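Local atomic coordinates of cell division control protein Cdc48 (Mycobacterium smegmatis, PDB entry 5E7P), a protein that probably binds and hydrolyses ATP as a tandem Cdc48-type AAA ATPase. Residues E386-R398 with L539-K551. Residues are numbered along the deposited sequence; the frame is centred on the assembly and turned at random.
Sequences ELGLSLPDATARR and LASSGRLSVHAVK
S390 and L391 grip the loop G543-L545 at the buried centre of the contact. S390 OG lies anti to its own backbone N (chi1 171°), and L545 N donates to it at 2.9 Å. R544 N donates to L391 O at 3.0 Å, so the two segments run in opposite directions here. The same L391 O also receives a CH...O contact from G543 CA (3.2 Å).

Nearby, G388 CA meets the edge of the H548 ring at CE1. H548 NE2 donates to S546 OG, which also bonds S580.

The D393-R544 end is more open, and R544 is exposed. R544 NE donates to D393 OD2 in a salt bridge at 2.6 Å, on the syn side but 30° out of the carboxylate plane. The two charged planes are 44° apart, and the second bond, from NH1 to OD1, is weak. A396 N also donates to OD1, so D393 N-caps helix 394-404. A water links S542 O to R397 NH1.

The contact joins the edge strands of the two AAA sheets, 385-388 and 546-551, through the loops beside them. Its chemistry implies a largely neutral joint, in which backbone N-H groups meet one carbonyl and one serine hydroxyl. One salt bridge closes it, and D393 divides its carboxylate: OD1 takes the cap and OD2 the stronger R544 bond.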
loop_
_atom_site.group_PDB
_atom_site.type_symbol
_atom_site.label_atom_id
_atom_site.label_comp_id
_atom_site.label_asym_id
_atom_site.label_seq_id
_atom_site.Cartn_x
_atom_site.Cartn_y
_atom_site.Cartn_z
ATOM N N GLU A 386 -10.278 -9.347 14.694
ATOM C CA GLU A 386 -9.352 -8.878 13.670
ATOM C C GLU A 386 -8.055 -8.331 14.253
ATOM O O GLU A 386 -7.986 -7.958 15.424
ATOM C CB GLU A 386 -10.019 -7.818 12.793
ATOM C CG GLU A 386 -11.257 -8.308 12.072
ATOM C CD GLU A 386 -11.842 -7.268 11.144
ATOM O OE1 GLU A 386 -11.259 -6.168 11.038
ATOM O OE2 GLU A 386 -12.885 -7.553 10.517
ATOM N N LEU A 387 -7.028 -8.275 13.414
ATOM C CA LEU A 387 -5.706 -7.856 13.844
ATOM C C LEU A 387 -5.050 -7.047 12.728
ATOM O O LEU A 387 -4.891 -7.535 11.607
ATOM C CB LEU A 387 -4.869 -9.090 14.178
ATOM C CG LEU A 387 -3.892 -9.012 15.346
ATOM C CD1 LEU A 387 -4.537 -8.328 16.538
ATOM C CD2 LEU A 387 -3.445 -10.409 15.720
ATOM N N GLY A 388 -4.685 -5.805 13.032
ATOM C CA GLY A 388 -4.079 -4.928 12.046
ATOM C C GLY A 388 -2.589 -4.740 12.253
ATOM O O GLY A 388 -2.154 -4.317 13.323
ATOM N N LEU A 389 -1.805 -5.053 11.226
ATOM C CA LEU A 389 -0.356 -4.875 11.281
ATOM C C LEU A 389 0.049 -3.476 10.822
ATOM O O LEU A 389 -0.727 -2.774 10.170
ATOM C CB LEU A 389 0.355 -5.940 10.440
ATOM C CG LEU A 389 0.812 -7.198 11.185
ATOM C CD1 LEU A 389 -0.309 -7.771 12.032
ATOM C CD2 LEU A 389 1.336 -8.246 10.215
ATOM N N SER A 390 1.271 -3.082 11.162
ATOM C CA SER A 390 1.749 -1.736 10.874
ATOM C C SER A 390 3.031 -1.730 10.042
ATOM O O SER A 390 3.799 -2.690 10.065
ATOM C CB SER A 390 1.981 -0.985 12.183
ATOM O OG SER A 390 2.636 0.246 11.946
ATOM N N LEU A 391 3.249 -0.642 9.305
ATOM C CA LEU A 391 4.503 -0.417 8.592
ATOM C C LEU A 391 5.649 -0.332 9.588
ATOM O O LEU A 391 5.478 0.184 10.693
ATOM C CB LEU A 391 4.461 0.891 7.793
ATOM C CG LEU A 391 3.544 1.056 6.577
ATOM C CD1 LEU A 391 3.498 2.520 6.168
ATOM C CD2 LEU A 391 4.008 0.199 5.417
ATOM N N PRO A 392 6.829 -0.833 9.196
ATOM C CA PRO A 392 8.016 -0.717 10.046
ATOM C C PRO A 392 8.548 0.714 10.069
ATOM O O PRO A 392 8.681 1.330 9.009
ATOM C CB PRO A 392 9.026 -1.637 9.352
ATOM C CG PRO A 392 8.596 -1.661 7.920
ATOM C CD PRO A 392 7.099 -1.582 7.955
ATOM N N ASP A 393 8.845 1.241 11.254
ATOM C CA ASP A 393 9.548 2.517 11.334
ATOM C C ASP A 393 11.023 2.310 10.998
ATOM O O ASP A 393 11.440 1.184 10.719
ATOM C CB ASP A 393 9.372 3.190 12.702
ATOM C CG ASP A 393 9.862 2.332 13.861
ATOM O OD1 ASP A 393 10.603 1.349 13.643
ATOM O OD2 ASP A 393 9.505 2.662 15.012
ATOM N N ALA A 394 11.803 3.387 11.026
ATOM C CA ALA A 394 13.218 3.318 10.672
ATOM C C ALA A 394 13.972 2.259 11.485
ATOM O O ALA A 394 14.798 1.524 10.946
ATOM C CB ALA A 394 13.874 4.684 10.829
ATOM N N THR A 395 13.674 2.181 12.778
ATOM C CA THR A 395 14.301 1.191 13.646
ATOM C C THR A 395 13.928 -0.227 13.219
ATOM O O THR A 395 14.794 -1.094 13.070
ATOM C CB THR A 395 13.895 1.391 15.115
ATOM O OG1 THR A 395 14.200 2.731 15.517
ATOM C CG2 THR A 395 14.642 0.418 16.003
ATOM N N ALA A 396 12.633 -0.453 13.024
ATOM C CA ALA A 396 12.138 -1.754 12.588
ATOM C C ALA A 396 12.710 -2.147 11.227
ATOM O O ALA A 396 13.006 -3.317 10.983
ATOM C CB ALA A 396 10.619 -1.758 12.553
ATOM N N ARG A 397 12.870 -1.166 10.345
ATOM C CA ARG A 397 13.433 -1.425 9.024
ATOM C C ARG A 397 14.882 -1.901 9.109
ATOM O O ARG A 397 15.297 -2.785 8.360
ATOM C CB ARG A 397 13.312 -0.195 8.115
ATOM C CG ARG A 397 11.877 0.159 7.757
ATOM C CD ARG A 397 11.794 1.089 6.553
ATOM N NE ARG A 397 12.386 2.402 6.792
ATOM C CZ ARG A 397 11.750 3.417 7.369
ATOM N NH1 ARG A 397 10.499 3.274 7.783
ATOM N NH2 ARG A 397 12.365 4.577 7.540
ATOM N N ARG A 398 15.649 -1.316 10.023
ATOM C CA ARG A 398 17.029 -1.741 10.222
ATOM C C ARG A 398 17.076 -3.167 10.760
ATOM O O ARG A 398 17.943 -3.952 10.377
ATOM C CB ARG A 398 17.779 -0.783 11.153
ATOM C CG ARG A 398 19.190 -1.245 11.482
ATOM C CD ARG A 398 20.076 -0.105 11.937
ATOM N NE ARG A 398 21.445 -0.557 12.169
ATOM C CZ ARG A 398 22.483 0.253 12.354
ATOM N NH1 ARG A 398 22.315 1.569 12.333
ATOM N NH2 ARG A 398 23.693 -0.256 12.555
ATOM N N LEU A 539 1.236 11.606 7.907
ATOM C CA LEU A 539 1.430 11.330 9.323
ATOM C C LEU A 539 1.342 9.833 9.589
ATOM O O LEU A 539 2.082 9.284 10.407
ATOM C CB LEU A 539 0.349 12.049 10.128
ATOM C CG LEU A 539 0.535 12.155 11.637
ATOM C CD1 LEU A 539 1.559 13.242 11.961
ATOM C CD2 LEU A 539 -0.799 12.434 12.314
ATOM N N ALA A 540 0.431 9.178 8.877
ATOM C CA ALA A 540 0.142 7.765 9.094
ATOM C C ALA A 540 1.165 6.838 8.446
ATOM O O ALA A 540 0.946 5.636 8.375
ATOM C CB ALA A 540 -1.257 7.436 8.591
ATOM N N SER A 541 2.274 7.391 7.969
ATOM C CA SER A 541 3.305 6.579 7.333
ATOM C C SER A 541 4.544 6.501 8.201
ATOM O O SER A 541 5.589 6.022 7.762
ATOM C CB SER A 541 3.676 7.160 5.971
ATOM O OG SER A 541 2.533 7.269 5.145
ATOM N N SER A 542 4.423 6.981 9.433
ATOM C CA SER A 542 5.547 7.038 10.362
ATOM C C SER A 542 6.098 5.660 10.723
ATOM O O SER A 542 7.309 5.489 10.864
ATOM C CB SER A 542 5.135 7.779 11.636
ATOM O OG SER A 542 4.632 9.070 11.336
ATOM N N GLY A 543 5.207 4.685 10.876
ATOM C CA GLY A 543 5.593 3.347 11.293
ATOM C C GLY A 543 5.266 3.122 12.755
ATOM O O GLY A 543 4.871 4.063 13.443
ATOM N N ARG A 544 5.427 1.881 13.220
ATOM C CA ARG A 544 5.174 1.498 14.617
ATOM C C ARG A 544 3.831 2.039 15.109
ATOM O O ARG A 544 3.707 2.541 16.226
ATOM C CB ARG A 544 6.319 1.960 15.527
ATOM C CG ARG A 544 6.379 1.256 16.882
ATOM C CD ARG A 544 7.649 1.604 17.636
ATOM N NE ARG A 544 8.839 1.076 16.970
ATOM C CZ ARG A 544 9.320 -0.151 17.155
ATOM N NH1 ARG A 544 10.408 -0.548 16.508
ATOM N NH2 ARG A 544 8.711 -0.985 17.989
ATOM N N LEU A 545 2.830 1.935 14.248
ATOM C CA LEU A 545 1.533 2.538 14.489
ATOM C C LEU A 545 0.564 1.991 13.450
ATOM O O LEU A 545 0.648 2.343 12.280
ATOM C CB LEU A 545 1.641 4.059 14.360
ATOM C CG LEU A 545 0.333 4.832 14.200
ATOM C CD1 LEU A 545 -0.516 4.676 15.446
ATOM C CD2 LEU A 545 0.591 6.297 13.889
ATOM N N SER A 546 -0.341 1.114 13.864
ATOM C CA SER A 546 -1.296 0.541 12.924
ATOM C C SER A 546 -2.377 1.560 12.569
ATOM O O SER A 546 -2.941 2.215 13.445
ATOM C CB SER A 546 -1.906 -0.751 13.478
ATOM O OG SER A 546 -2.531 -0.537 14.731
ATOM N N VAL A 547 -2.650 1.701 11.277
ATOM C CA VAL A 547 -3.624 2.676 10.800
ATOM C C VAL A 547 -4.912 1.996 10.353
ATOM O O VAL A 547 -4.886 1.013 9.614
ATOM C CB VAL A 547 -3.054 3.516 9.643
ATOM C CG1 VAL A 547 -4.097 4.515 9.131
ATOM C CG2 VAL A 547 -1.783 4.230 10.091
ATOM N N HIS A 548 -6.036 2.527 10.819
ATOM C CA HIS A 548 -7.344 1.976 10.507
ATOM C C HIS A 548 -8.240 3.118 10.044
ATOM O O HIS A 548 -8.754 3.884 10.860
ATOM C CB HIS A 548 -7.922 1.283 11.743
ATOM C CG HIS A 548 -6.934 0.414 12.458
ATOM N ND1 HIS A 548 -6.769 -0.923 12.165
ATOM C CD2 HIS A 548 -6.043 0.696 13.437
ATOM C CE1 HIS A 548 -5.828 -1.430 12.943
ATOM N NE2 HIS A 548 -5.370 -0.468 13.722
ATOM N N ALA A 549 -8.413 3.229 8.730
ATOM C CA ALA A 549 -9.042 4.404 8.136
ATOM C C ALA A 549 -10.249 4.074 7.272
ATOM O O ALA A 549 -10.241 3.096 6.526
ATOM C CB ALA A 549 -8.024 5.174 7.322
ATOM N N VAL A 550 -11.287 4.900 7.377
ATOM C CA VAL A 550 -12.466 4.772 6.526
ATOM C C VAL A 550 -12.915 6.130 5.987
ATOM O O VAL A 550 -12.687 7.163 6.615
ATOM C CB VAL A 550 -13.657 4.110 7.265
ATOM C CG1 VAL A 550 -13.272 2.732 7.783
ATOM C CG2 VAL A 550 -14.159 5.000 8.396
ATOM N N LYS A 551 -13.532 6.119 4.809
ATOM C CA LYS A 551 -14.213 7.297 4.286
ATOM C C LYS A 551 -15.690 7.196 4.629
ATOM O O LYS A 551 -16.335 6.194 4.314
ATOM C CB LYS A 551 -14.046 7.404 2.771
ATOM C CG LYS A 551 -12.748 8.047 2.321
ATOM C CD LYS A 551 -12.831 8.512 0.869
ATOM C CE LYS A 551 -13.334 9.955 0.755
ATOM N NZ LYS A 551 -14.720 10.150 1.274
HETATM O O HOH W 1 -3.403 -2.075 10.261
HETATM O O HOH W 2 9.243 5.325 8.860
#